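Local coordinates for protein deseasin MCP-01 (Pseudoalteromonas sp., PDB 3VV3) that probably cleaves collagen as a bacterial serine protease of the subtilisin family, with a catalytic domain that binds several calcium ions, at residues A64-G69 / D86-N91; S131-K136 / D154-L159. All coordinates share one frame; numbering follows the deposited sequence.

In the fold
Both contacts lie at one end of the parallel sheet at the heart of the subtilisin fold, on the same side of the molecule's centre, with their own centres about 8 Å apart. They follow one another along the chain: contact 1 closes a calcium-binding loop just ahead of edge strand 89-91, and contact 2 then packs helix 146-161 on the neighbouring strand 131-136. The two meet directly, since Tyr155 OH of the helix is 2.6 Å from Asp86 OD2, a probable hydrogen bond, and the Trp65 ring packs on Val133. A calcium site on the periphery is thereby tied, through one aspartate, to the hydrophobic layer between sheet and helix.

Contact 1. Residues A64-G69 / D86-N91; sequences AWVNSG and DVHGIN. With CA (calcium ion), chain C.
Asp86 meets Asn67 where the calcium-binding loop of this subtilisin-fold domain returns to edge strand 89-91, and its carboxylate is shared among three tasks. OD1 binds the calcium ion at 2.3 Å, in a site completed by Glu70, Asp77, Asp79, Asn81 and the carbonyl of Tyr83. OD2 is hydrogen-bonded to the hydroxyl of Tyr155 and takes a weak bond from Asn67 ND2 as well. The Asn67 amide stands nearly perpendicular to the carboxylate, the planes 86° apart, and the same ND2 gives a better bond to Asp86 O at 3.1 Å, close to the amide plane. ND2 is also hydrogen-bonded to Asp79 OD2, which links the amide to a second ligand residue. Asparagine suits this place because its other end accepts: OD1 receives the backbone N of Gly69 in an Asx turn, so both ends of the amide fix its rotation.

Val87 works mainly through its backbone. Its O accepts a bond from the N of Asn67 at 2.8 Å and also receives a CA-H...O contact from Val66. The two valines run alongside each other in the same direction, CG1 against CG1. Val87 CG1 also sits over the centre of the His88 ring.

The imidazole of His88 turns back towards 64-69, with CG anti to its own carbonyl carbon (chi1 -60°), and CE1 approaches Val66 CG2 on the way. A ring with an N-H at its rim fits here: ND1 donates to Trp65 O at 2.9 Å, nearly within the imidazole plane and with an N-H...O angle of 160°, and Tyr55 stacks on the ring.

Gly89 has a positive phi at which a beta carbon would collide with the carbonyl O of His88. It runs past the rim of the Trp65 indole, its N 4.0 Å from CZ3 near the ring plane.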
ATOM      1  N   ALA A  64      12.210 -20.617  -6.646  1.00  8.25           N
ATOM      2  CA  ALA A  64      13.082 -19.991  -5.658  1.00  6.49           C
ATOM      3  C   ALA A  64      14.548 -20.261  -5.997  1.00 11.00           C
ATOM      4  O   ALA A  64      14.945 -21.405  -6.226  1.00  8.99           O
ATOM      5  CB  ALA A  64      12.760 -20.486  -4.261  1.00  9.06           C
ATOM      6  N   TRP A  65      15.350 -19.204  -6.032  1.00  7.21           N
ATOM      7  CA  TRP A  65      16.788 -19.362  -6.254  1.00  6.84           C
ATOM      8  C   TRP A  65      17.425 -20.155  -5.124  1.00  6.78           C
ATOM      9  O   TRP A  65      17.039 -20.017  -3.960  1.00  6.24           O
ATOM     10  CB  TRP A  65      17.449 -17.988  -6.348  1.00  6.09           C
ATOM     11  CG  TRP A  65      18.935 -17.995  -6.481  1.00  6.03           C
ATOM     12  CD1 TRP A  65      19.661 -18.282  -7.598  1.00  8.95           C
ATOM     13  CD2 TRP A  65      19.882 -17.661  -5.460  1.00  5.41           C
ATOM     14  NE1 TRP A  65      21.008 -18.154  -7.338  1.00  7.66           N
ATOM     15  CE2 TRP A  65      21.170 -17.773  -6.032  1.00  8.45           C
ATOM     16  CE3 TRP A  65      19.765 -17.277  -4.118  1.00  5.78           C
ATOM     17  CZ2 TRP A  65      22.336 -17.513  -5.309  1.00  7.81           C
ATOM     18  CZ3 TRP A  65      20.925 -17.022  -3.393  1.00  8.21           C
ATOM     19  CH2 TRP A  65      22.195 -17.129  -3.993  1.00  7.80           C
ATOM     20  N   VAL A  66      18.407 -20.985  -5.477  1.00  6.28           N
ATOM     21  CA  VAL A  66      19.209 -21.690  -4.500  1.00  6.09           C
ATOM     22  C   VAL A  66      20.682 -21.355  -4.717  1.00  8.10           C
ATOM     23  O   VAL A  66      21.213 -21.492  -5.827  1.00  9.18           O
ATOM     24  CB  VAL A  66      18.997 -23.214  -4.585  1.00  8.19           C
ATOM     25  CG1 VAL A  66      19.928 -23.928  -3.612  1.00  9.31           C
ATOM     26  CG2 VAL A  66      17.547 -23.551  -4.283  1.00  8.68           C
ATOM     27  N   ASN A  67      21.324 -20.897  -3.649  1.00  7.34           N
ATOM     28  CA  ASN A  67      22.735 -20.527  -3.667  1.00  6.31           C
ATOM     29  C   ASN A  67      23.600 -21.778  -3.831  1.00  8.15           C
ATOM     30  O   ASN A  67      23.678 -22.606  -2.919  1.00  6.86           O
ATOM     31  CB  ASN A  67      23.078 -19.819  -2.353  1.00  7.94           C
ATOM     32  CG  ASN A  67      24.473 -19.222  -2.344  1.00  6.10           C
ATOM     33  OD1 ASN A  67      25.340 -19.622  -3.118  1.00  9.56           O
ATOM     34  ND2 ASN A  67      24.697 -18.258  -1.450  1.00  4.95           N
ATOM     35  N   SER A  68      24.247 -21.908  -4.988  1.00  6.07           N
ATOM     36  CA  SER A  68      25.030 -23.108  -5.284  1.00  7.38           C
ATOM     37  C   SER A  68      26.273 -23.189  -4.401  1.00 11.16           C
ATOM     38  O   SER A  68      26.888 -24.246  -4.281  1.00  9.36           O
ATOM     39  CB  SER A  68      25.421 -23.144  -6.762  1.00 11.59           C
ATOM     40  OG  SER A  68      26.354 -22.124  -7.057  1.00 18.69           O
ATOM     41  N   GLY A  69      26.620 -22.074  -3.766  1.00  6.72           N
ATOM     42  CA  GLY A  69      27.825 -22.010  -2.948  1.00  9.69           C
ATOM     43  C   GLY A  69      27.592 -22.167  -1.454  1.00  9.93           C
ATOM     44  O   GLY A  69      28.536 -22.067  -0.664  1.00 10.32           O
ATOM     45  N   ASP A  86      22.796 -18.400   3.495  1.00  6.56           N
ATOM     46  CA  ASP A  86      21.912 -17.677   2.578  1.00  7.66           C
ATOM     47  C   ASP A  86      21.547 -18.540   1.368  1.00  5.81           C
ATOM     48  O   ASP A  86      22.070 -18.373   0.267  1.00  7.17           O
ATOM     49  CB  ASP A  86      22.500 -16.322   2.159  1.00  5.82           C
ATOM     50  CG  ASP A  86      23.807 -16.446   1.411  1.00 10.39           C
ATOM     51  OD1 ASP A  86      24.687 -17.192   1.884  1.00  4.07           O
ATOM     52  OD2 ASP A  86      23.953 -15.789   0.360  1.00  5.60           O
ATOM     53  N   VAL A  87      20.638 -19.472   1.604  1.00  6.46           N
ATOM     54  CA  VAL A  87      20.239 -20.428   0.590  1.00  6.07           C
ATOM     55  C   VAL A  87      19.342 -19.778  -0.457  1.00  5.99           C
ATOM     56  O   VAL A  87      19.536 -19.979  -1.646  1.00  6.52           O
ATOM     57  CB  VAL A  87      19.513 -21.627   1.235  1.00  9.05           C
ATOM     58  CG1 VAL A  87      18.922 -22.547   0.161  1.00  8.37           C
ATOM     59  CG2 VAL A  87      20.483 -22.386   2.157  1.00  9.90           C
ATOM     60  N   HIS A  88      18.383 -18.977  -0.001  1.00  5.58           N
ATOM     61  CA  HIS A  88      17.424 -18.330  -0.895  1.00  5.70           C
ATOM     62  C   HIS A  88      17.593 -16.814  -0.976  1.00  7.62           C
ATOM     63  O   HIS A  88      16.852 -16.139  -1.699  1.00  6.11           O
ATOM     64  CB  HIS A  88      15.999 -18.634  -0.429  1.00  6.53           C
ATOM     65  CG  HIS A  88      15.667 -20.091  -0.420  1.00  8.72           C
ATOM     66  ND1 HIS A  88      15.706 -20.869  -1.558  1.00 10.05           N
ATOM     67  CD2 HIS A  88      15.281 -20.912   0.585  1.00 11.14           C
ATOM     68  CE1 HIS A  88      15.361 -22.108  -1.253  1.00 11.70           C
ATOM     69  NE2 HIS A  88      15.088 -22.159   0.038  1.00 11.43           N
ATOM     70  N   GLY A  89      18.554 -16.278  -0.230  1.00  7.81           N
ATOM     71  CA  GLY A  89      18.710 -14.838  -0.122  1.00  5.49           C
ATOM     72  C   GLY A  89      18.973 -14.454   1.321  1.00  6.64           C
ATOM     73  O   GLY A  89      19.378 -15.298   2.121  1.00  6.61           O
ATOM     74  N   ILE A  90      18.722 -13.194   1.666  1.00  5.12           N
ATOM     75  CA  ILE A  90      19.079 -12.710   2.994  1.00  6.16           C
ATOM     76  C   ILE A  90      18.060 -11.762   3.589  1.00  6.11           C
ATOM     77  O   ILE A  90      17.163 -11.265   2.899  1.00  4.59           O
ATOM     78  CB  ILE A  90      20.432 -11.957   2.987  1.00  5.96           C
ATOM     79  CG1 ILE A  90      20.357 -10.716   2.083  1.00  6.92           C
ATOM     80  CG2 ILE A  90      21.580 -12.895   2.586  1.00  5.79           C
ATOM     81  CD1 ILE A  90      21.494  -9.704   2.301  1.00  6.13           C
ATOM     82  N   ASN A  91      18.219 -11.526   4.888  1.00  6.57           N
ATOM     83  CA  ASN A  91      17.519 -10.460   5.588  1.00  7.64           C
ATOM     84  C   ASN A  91      18.567  -9.391   5.910  1.00  8.50           C
ATOM     85  O   ASN A  91      19.478  -9.634   6.710  1.00  7.26           O
ATOM     86  CB  ASN A  91      16.880 -11.019   6.865  1.00  8.33           C
ATOM     87  CG  ASN A  91      16.116  -9.970   7.663  1.00  8.93           C
ATOM     88  OD1 ASN A  91      16.534  -8.817   7.755  1.00  8.62           O
ATOM     89  ND2 ASN A  91      14.998 -10.379   8.262  1.00  8.48           N
TER
HETATM   90 CA    CA C 401      26.944 -17.254   2.404  1.00 30.00          CA

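Contact 2. Residues S131-K136 / D154-L159; sequences SIVGCK and DYMVGL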
ATOM      1  N   SER A 131      14.556 -18.009 -11.609  1.00  5.35           N
ATOM      2  CA  SER A 131      15.048 -18.139 -10.242  1.00  6.08           C
ATOM      3  C   SER A 131      14.949 -16.792  -9.548  1.00  6.10           C
ATOM      4  O   SER A 131      15.478 -15.802 -10.040  1.00  8.06           O
ATOM      5  CB  SER A 131      16.501 -18.636 -10.206  1.00  7.14           C
ATOM      6  OG  SER A 131      16.597 -19.972 -10.680  1.00  9.69           O
ATOM      7  N   ILE A 132      14.265 -16.759  -8.416  1.00  4.50           N
ATOM      8  CA  ILE A 132      14.074 -15.517  -7.690  1.00  3.81           C
ATOM      9  C   ILE A 132      14.845 -15.547  -6.381  1.00  4.01           C
ATOM     10  O   ILE A 132      14.605 -16.414  -5.540  1.00  5.88           O
ATOM     11  CB  ILE A 132      12.589 -15.296  -7.389  1.00  6.19           C
ATOM     12  CG1 ILE A 132      11.820 -15.110  -8.697  1.00  7.09           C
ATOM     13  CG2 ILE A 132      12.404 -14.082  -6.479  1.00  7.40           C
ATOM     14  CD1 ILE A 132      10.312 -15.120  -8.527  1.00 11.04           C
ATOM     15  N   VAL A 133      15.765 -14.601  -6.218  1.00  5.79           N
ATOM     16  CA  VAL A 133      16.495 -14.442  -4.958  1.00  4.21           C
ATOM     17  C   VAL A 133      15.965 -13.222  -4.210  1.00  5.47           C
ATOM     18  O   VAL A 133      15.768 -12.156  -4.796  1.00  5.01           O
ATOM     19  CB  VAL A 133      18.033 -14.313  -5.176  1.00  6.68           C
ATOM     20  CG1 VAL A 133      18.359 -13.305  -6.268  1.00  6.59           C
ATOM     21  CG2 VAL A 133      18.740 -13.951  -3.863  1.00  5.59           C
ATOM     22  N   GLY A 134      15.715 -13.382  -2.915  1.00  5.37           N
ATOM     23  CA  GLY A 134      15.147 -12.289  -2.147  1.00  6.43           C
ATOM     24  C   GLY A 134      16.153 -11.607  -1.254  1.00  4.50           C
ATOM     25  O   GLY A 134      17.048 -12.252  -0.708  1.00  6.03           O
ATOM     26  N   CYS A 135      16.023 -10.291  -1.126  1.00  5.42           N
ATOM     27  CA  CYS A 135      16.673  -9.578  -0.036  1.00  5.13           C
ATOM     28  C   CYS A 135      15.608  -8.756   0.678  1.00  6.70           C
ATOM     29  O   CYS A 135      14.979  -7.870   0.088  1.00  5.83           O
ATOM     30  CB  CYS A 135      17.815  -8.682  -0.521  1.00  6.19           C
ATOM     31  SG  CYS A 135      18.710  -7.883   0.849  1.00  7.79           S
ATOM     32  N   LYS A 136      15.398  -9.099   1.941  1.00  5.26           N
ATOM     33  CA  LYS A 136      14.408  -8.457   2.785  1.00  4.81           C
ATOM     34  C   LYS A 136      15.058  -7.293   3.514  1.00  6.08           C
ATOM     35  O   LYS A 136      15.917  -7.505   4.372  1.00  6.31           O
ATOM     36  CB  LYS A 136      13.867  -9.489   3.786  1.00  4.33           C
ATOM     37  CG  LYS A 136      12.962  -8.927   4.873  1.00  4.90           C
ATOM     38  CD  LYS A 136      12.413 -10.059   5.745  1.00  5.45           C
ATOM     39  CE  LYS A 136      11.462  -9.512   6.804  1.00  6.96           C
ATOM     40  NZ  LYS A 136      10.279  -8.827   6.168  1.00  5.18           N
ATOM     41  N   ASP A 154      24.186  -4.274  -2.801  1.00  5.17           N
ATOM     42  CA  ASP A 154      25.543  -4.810  -2.715  1.00  8.12           C
ATOM     43  C   ASP A 154      25.540  -6.344  -2.718  1.00  5.61           C
ATOM     44  O   ASP A 154      26.395  -6.975  -3.349  1.00  5.76           O
ATOM     45  CB  ASP A 154      26.245  -4.304  -1.451  1.00  8.46           C
ATOM     46  CG  ASP A 154      26.583  -2.817  -1.509  1.00 10.44           C
ATOM     47  OD1 ASP A 154      26.396  -2.174  -2.565  1.00  9.22           O
ATOM     48  OD2 ASP A 154      27.050  -2.291  -0.473  1.00 12.97           O
ATOM     49  N   TYR A 155      24.594  -6.943  -1.999  1.00  4.39           N
ATOM     50  CA  TYR A 155      24.505  -8.408  -1.935  1.00  4.80           C
ATOM     51  C   TYR A 155      24.243  -8.995  -3.313  1.00  4.99           C
ATOM     52  O   TYR A 155      24.898  -9.953  -3.731  1.00  5.46           O
ATOM     53  CB  TYR A 155      23.391  -8.838  -0.973  1.00  5.93           C
ATOM     54  CG  TYR A 155      23.054 -10.318  -0.981  1.00  4.02           C
ATOM     55  CD1 TYR A 155      23.854 -11.238  -0.306  1.00  6.00           C
ATOM     56  CD2 TYR A 155      21.905 -10.792  -1.616  1.00  7.46           C
ATOM     57  CE1 TYR A 155      23.544 -12.596  -0.297  1.00  7.31           C
ATOM     58  CE2 TYR A 155      21.584 -12.156  -1.604  1.00  6.20           C
ATOM     59  CZ  TYR A 155      22.410 -13.044  -0.940  1.00  6.22           C
ATOM     60  OH  TYR A 155      22.101 -14.385  -0.913  1.00  5.60           O
ATOM     61  N   MET A 156      23.278  -8.412  -4.015  1.00  4.77           N
ATOM     62  CA  MET A 156      22.917  -8.875  -5.350  1.00  5.09           C
ATOM     63  C   MET A 156      24.076  -8.695  -6.327  1.00  7.07           C
ATOM     64  O   MET A 156      24.340  -9.568  -7.163  1.00  6.20           O
ATOM     65  CB  MET A 156      21.671  -8.119  -5.851  1.00  5.21           C
ATOM     66  CG  MET A 156      20.426  -8.331  -4.981  1.00  7.23           C
ATOM     67  SD  MET A 156      19.720  -9.987  -5.173  1.00  7.70           S
ATOM     68  CE  MET A 156      18.307  -9.859  -4.073  1.00  8.11           C
ATOM     69  N   VAL A 157      24.754  -7.555  -6.242  1.00  4.12           N
ATOM     70  CA  VAL A 157      25.907  -7.306  -7.109  1.00  6.44           C
ATOM     71  C   VAL A 157      27.008  -8.316  -6.804  1.00  5.32           C
ATOM     72  O   VAL A 157      27.658  -8.823  -7.715  1.00  5.53           O
ATOM     73  CB  VAL A 157      26.436  -5.878  -6.958  1.00  4.99           C
ATOM     74  CG1 VAL A 157      27.745  -5.704  -7.730  1.00  4.21           C
ATOM     75  CG2 VAL A 157      25.368  -4.878  -7.432  1.00  4.78           C
ATOM     76  N   GLY A 158      27.186  -8.627  -5.524  1.00  5.33           N
ATOM     77  CA  GLY A 158      28.117  -9.671  -5.115  1.00  6.25           C
ATOM     78  C   GLY A 158      27.817 -11.007  -5.787  1.00  7.75           C
ATOM     79  O   GLY A 158      28.719 -11.683  -6.290  1.00  6.45           O
ATOM     80  N   LEU A 159      26.546 -11.397  -5.809  1.00  4.66           N
ATOM     81  CA  LEU A 159      26.173 -12.664  -6.439  1.00  5.58           C
ATOM     82  C   LEU A 159      26.542 -12.649  -7.928  1.00  6.56           C
ATOM     83  O   LEU A 159      27.143 -13.599  -8.452  1.00  5.84           O
ATOM     84  CB  LEU A 159      24.677 -12.940  -6.266  1.00  5.01           C
ATOM     85  CG  LEU A 159      24.157 -13.244  -4.858  1.00  5.94           C
ATOM     86  CD1 LEU A 159      22.637 -13.480  -4.897  1.00  4.78           C
ATOM     87  CD2 LEU A 159      24.864 -14.463  -4.274  1.00  7.31           C
TER
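Strand 131-136 and helix 154-159 run nearly antiparallel, their axes 150° apart and 9.8 Å at closest approach, as expected where a helix following a strand packs back on the parallel sheet of an alpha/beta fold. Val133 is the centre of the contact and its two methyls have separate partners. CG1 meets the sulfur of Met156 tip to tip, at 3.7 Å from SD. CG2, anti to the backbone N, enters between two helix side chains: it lies near the ring plane at the edge of Tyr155, 4.1 Å from CE2, and end-on to Leu159 CD1. A beta-branched residue suits this point because it offers two methyls at once; an alanine here would probably take away the methyls that Met156 SD, Tyr155 CE2 and Leu159 CD1 pack against, opening a gap between strand and helix.

Met156 starts from the flank of the helix, but a bend at chi2 (-72°) carries its thioether down to the strand. The flexible chain lets the CE methyl settle against the strand backbone, 3.5 Å from Val133 O, and touch Cys135 CB at 3.8 Å. Leu159, one turn beyond Tyr155, also places CG over one face of the tyrosine ring, near its rim.

Cys135 adds a covalent tie, since its SG forms a disulfide with Cys152 earlier on the same helix, while Leu166 and Leu169 pack on Met156 from strand 166-171, two places along the sheet. The side-chain contacts are apolar, and where Met156 reaches the strand backbone it brings only a methyl: shape and dispersion hold helix to strand, the disulfide limits their separation, and the polar end of Tyr155 is satisfied outside this contact, by Asp86.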